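Local coordinates for protein lectin (Pleurotus ostreatus, PDB 6T0Q) that binds galactose-type sugars, including N-acetyl-D-galactosamine, in all likelihood with the help of bound calcium ions, at residues A[199-204]-A[331-336]. Sequence-based numbering, arbitrary orientation.
Sequences NWIWTS and ESAKII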
ATOM      1  N   ASN A 199     -18.022  15.453   7.136  1.00 19.95           N
ATOM      2  CA  ASN A 199     -17.869  16.373   8.259  1.00 20.60           C
ATOM      3  C   ASN A 199     -16.955  17.529   7.893  1.00 22.92           C
ATOM      4  O   ASN A 199     -15.964  17.353   7.177  1.00 20.21           O
ATOM      5  CB  ASN A 199     -17.259  15.688   9.499  1.00 21.63           C
ATOM      6  CG  ASN A 199     -18.006  14.456   9.904  1.00 25.44           C
ATOM      7  OD1 ASN A 199     -19.010  14.534  10.602  1.00 25.36           O
ATOM      8  ND2 ASN A 199     -17.527  13.297   9.456  1.00 23.42           N
ATOM      9  N   TRP A 200     -17.272  18.706   8.421  1.00 19.58           N
ATOM     10  CA  TRP A 200     -16.279  19.761   8.480  1.00 22.68           C
ATOM     11  C   TRP A 200     -15.225  19.377   9.511  1.00 23.00           C
ATOM     12  O   TRP A 200     -15.561  19.031  10.649  1.00 18.92           O
ATOM     13  CB  TRP A 200     -16.928  21.086   8.867  1.00 20.50           C
ATOM     14  CG  TRP A 200     -17.968  21.602   7.908  1.00 20.25           C
ATOM     15  CD1 TRP A 200     -19.319  21.391   7.965  1.00 20.19           C
ATOM     16  CD2 TRP A 200     -17.741  22.448   6.775  1.00 16.90           C
ATOM     17  NE1 TRP A 200     -19.945  22.054   6.932  1.00 21.44           N
ATOM     18  CE2 TRP A 200     -18.998  22.712   6.190  1.00 19.09           C
ATOM     19  CE3 TRP A 200     -16.596  23.014   6.204  1.00 19.86           C
ATOM     20  CZ2 TRP A 200     -19.145  23.518   5.059  1.00 19.10           C
ATOM     21  CZ3 TRP A 200     -16.744  23.817   5.078  1.00 22.51           C
ATOM     22  CH2 TRP A 200     -18.012  24.060   4.521  1.00 19.50           C
ATOM     23  N   ILE A 201     -13.953  19.399   9.111  1.00 21.48           N
ATOM     24  CA  ILE A 201     -12.858  19.090  10.023  1.00 21.82           C
ATOM     25  C   ILE A 201     -11.893  20.269  10.058  1.00 23.90           C
ATOM     26  O   ILE A 201     -11.897  21.142   9.184  1.00 20.29           O
ATOM     27  CB  ILE A 201     -12.104  17.788   9.648  1.00 19.86           C
ATOM     28  CG1 ILE A 201     -11.438  17.906   8.267  1.00 20.94           C
ATOM     29  CG2 ILE A 201     -13.053  16.586   9.695  1.00 19.36           C
ATOM     30  CD1 ILE A 201     -10.579  16.679   7.890  1.00 18.29           C
ATOM     31  N   TRP A 202     -11.058  20.283  11.094  1.00 19.19           N
ATOM     32  CA  TRP A 202      -9.974  21.251  11.209  1.00 20.78           C
ATOM     33  C   TRP A 202      -8.943  20.670  12.169  1.00 25.33           C
ATOM     34  O   TRP A 202      -9.092  19.544  12.655  1.00 26.71           O
ATOM     35  CB  TRP A 202     -10.489  22.616  11.684  1.00 18.60           C
ATOM     36  CG  TRP A 202      -9.604  23.778  11.290  1.00 22.23           C
ATOM     37  CD1 TRP A 202      -8.804  24.529  12.121  1.00 24.28           C
ATOM     38  CD2 TRP A 202      -9.436  24.325   9.972  1.00 21.82           C
ATOM     39  NE1 TRP A 202      -8.164  25.509  11.397  1.00 22.43           N
ATOM     40  CE2 TRP A 202      -8.528  25.400  10.077  1.00 24.36           C
ATOM     41  CE3 TRP A 202      -9.974  24.011   8.713  1.00 22.88           C
ATOM     42  CZ2 TRP A 202      -8.141  26.160   8.971  1.00 23.91           C
ATOM     43  CZ3 TRP A 202      -9.589  24.763   7.618  1.00 23.53           C
ATOM     44  CH2 TRP A 202      -8.684  25.832   7.755  1.00 21.10           C
ATOM     45  N   THR A 203      -7.880  21.431  12.421  1.00 25.40           N
ATOM     46  CA  THR A 203      -6.996  21.070  13.520  1.00 26.01           C
ATOM     47  C   THR A 203      -7.677  21.394  14.848  1.00 28.89           C
ATOM     48  O   THR A 203      -8.688  22.104  14.905  1.00 24.63           O
ATOM     49  CB  THR A 203      -5.653  21.793  13.407  1.00 26.87           C
ATOM     50  OG1 THR A 203      -5.863  23.120  12.908  1.00 27.68           O
ATOM     51  CG2 THR A 203      -4.720  21.043  12.468  1.00 28.21           C
ATOM     52  N   SER A 204      -7.109  20.869  15.932  1.00 31.46           N
ATOM     53  CA  SER A 204      -7.775  20.932  17.225  1.00 34.72           C
ATOM     54  C   SER A 204      -7.667  22.299  17.901  1.00 34.70           C
ATOM     55  O   SER A 204      -8.203  22.459  19.001  1.00 34.14           O
ATOM     56  CB  SER A 204      -7.229  19.834  18.147  1.00 35.74           C
ATOM     57  OG  SER A 204      -5.830  19.959  18.303  1.00 38.93           O
ATOM     58  N   GLU A 331      -1.742  15.020  14.112  1.00 31.63           N
ATOM     59  CA  GLU A 331      -2.831  14.617  14.989  1.00 35.88           C
ATOM     60  C   GLU A 331      -4.022  14.115  14.178  1.00 33.87           C
ATOM     61  O   GLU A 331      -4.139  14.365  12.977  1.00 29.92           O
ATOM     62  CB  GLU A 331      -3.271  15.790  15.879  1.00 38.38           C
ATOM     63  CG  GLU A 331      -3.790  17.000  15.078  1.00 46.85           C
ATOM     64  CD  GLU A 331      -4.306  18.146  15.946  1.00 55.58           C
ATOM     65  OE1 GLU A 331      -4.658  17.905  17.121  1.00 57.27           O
ATOM     66  OE2 GLU A 331      -4.364  19.291  15.448  1.00 54.35           O
ATOM     67  N   SER A 332      -4.915  13.398  14.856  1.00 25.61           N
ATOM     68  CA  SER A 332      -6.231  13.129  14.297  1.00 34.29           C
ATOM     69  C   SER A 332      -6.961  14.442  14.043  1.00 35.36           C
ATOM     70  O   SER A 332      -6.994  15.318  14.910  1.00 31.33           O
ATOM     71  CB  SER A 332      -7.045  12.261  15.256  1.00 36.41           C
ATOM     72  OG  SER A 332      -6.511  10.959  15.321  1.00 42.36           O
ATOM     73  N   ALA A 333      -7.539  14.584  12.852  1.00 29.11           N
ATOM     74  CA  ALA A 333      -8.346  15.765  12.569  1.00 26.53           C
ATOM     75  C   ALA A 333      -9.523  15.841  13.536  1.00 25.03           C
ATOM     76  O   ALA A 333     -10.063  14.820  13.973  1.00 24.96           O
ATOM     77  CB  ALA A 333      -8.860  15.735  11.121  1.00 23.12           C
ATOM     78  N   LYS A 334      -9.923  17.066  13.867  1.00 23.54           N
ATOM     79  CA  LYS A 334     -11.057  17.306  14.752  1.00 26.22           C
ATOM     80  C   LYS A 334     -12.317  17.517  13.924  1.00 25.99           C
ATOM     81  O   LYS A 334     -12.325  18.323  12.988  1.00 23.53           O
ATOM     82  CB  LYS A 334     -10.812  18.532  15.631  1.00 23.90           C
ATOM     83  CG  LYS A 334     -11.980  18.884  16.560  1.00 25.75           C
ATOM     84  CD  LYS A 334     -11.660  20.101  17.409  1.00 28.53           C
ATOM     85  CE  LYS A 334     -12.856  20.484  18.294  1.00 34.13           C
ATOM     86  NZ  LYS A 334     -12.530  21.619  19.201  1.00 34.86           N
ATOM     87  N   ILE A 335     -13.376  16.796  14.268  1.00 21.31           N
ATOM     88  CA  ILE A 335     -14.673  17.019  13.635  1.00 22.45           C
ATOM     89  C   ILE A 335     -15.286  18.279  14.232  1.00 25.09           C
ATOM     90  O   ILE A 335     -15.529  18.352  15.440  1.00 25.21           O
ATOM     91  CB  ILE A 335     -15.598  15.808  13.810  1.00 26.48           C
ATOM     92  CG1 ILE A 335     -15.149  14.679  12.874  1.00 25.18           C
ATOM     93  CG2 ILE A 335     -17.044  16.184  13.496  1.00 23.12           C
ATOM     94  CD1 ILE A 335     -15.940  13.394  13.040  1.00 31.05           C
ATOM     95  N   ILE A 336     -15.482  19.295  13.393  1.00 22.82           N
ATOM     96  CA  ILE A 336     -16.155  20.508  13.839  1.00 22.57           C
ATOM     97  C   ILE A 336     -17.662  20.293  13.861  1.00 25.39           C
ATOM     98  O   ILE A 336     -18.349  20.732  14.790  1.00 24.17           O
ATOM     99  CB  ILE A 336     -15.756  21.691  12.936  1.00 24.67           C
ATOM    100  CG1 ILE A 336     -14.231  21.757  12.786  1.00 24.31           C
ATOM    101  CG2 ILE A 336     -16.337  23.008  13.475  1.00 26.32           C
ATOM    102  CD1 ILE A 336     -13.445  21.779  14.124  1.00 20.29           C
TER
HETATM  103  O   HOH W   1      -9.892  21.084  20.512  1.00 36.49           O
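W202 and K334 form an antiparallel hydrogen-bonded pair: W202 N reaches K334 O at 3.0 Å, in the carbonyl plane. K334 N returns to W202 O at 2.9 Å with a C=O···N angle of 170°. A third bond, I336 N to W200 O, extends the ladder. I201 faces I335 in the neighbouring non-hydrogen-bonded pair, where I201 CA lies 3.1 Å from K334 O, a CH···O contact. Packing is close around buried I201, A333 and W202: I201 CD1 meets A333 CB at 3.8 Å, and I336 CD1 reaches W202 CB at 3.9 Å. With CG between backbone N and carbonyl carbon (chi1 61°) and the chain extended beyond, E331 grips S204 twice. OE1 offers its syn lone pair to S204 OG (2.6 Å), and S204 N approaches OE2 from above the carboxylate plane. The looser side holds exposed I335, whose CD1 sits over the N199 amide face, 3.9 Å from CG, and extended K334, whose NZ bonds to N206 O and shares a water with S204 O. Strand 199-202 is outermost in its antiparallel sheet, I201 also bonding by backbone to V288 of another sheet; W202, touching N281, backs a calcium site, consistent with a β-sandwich carbohydrate-binding module.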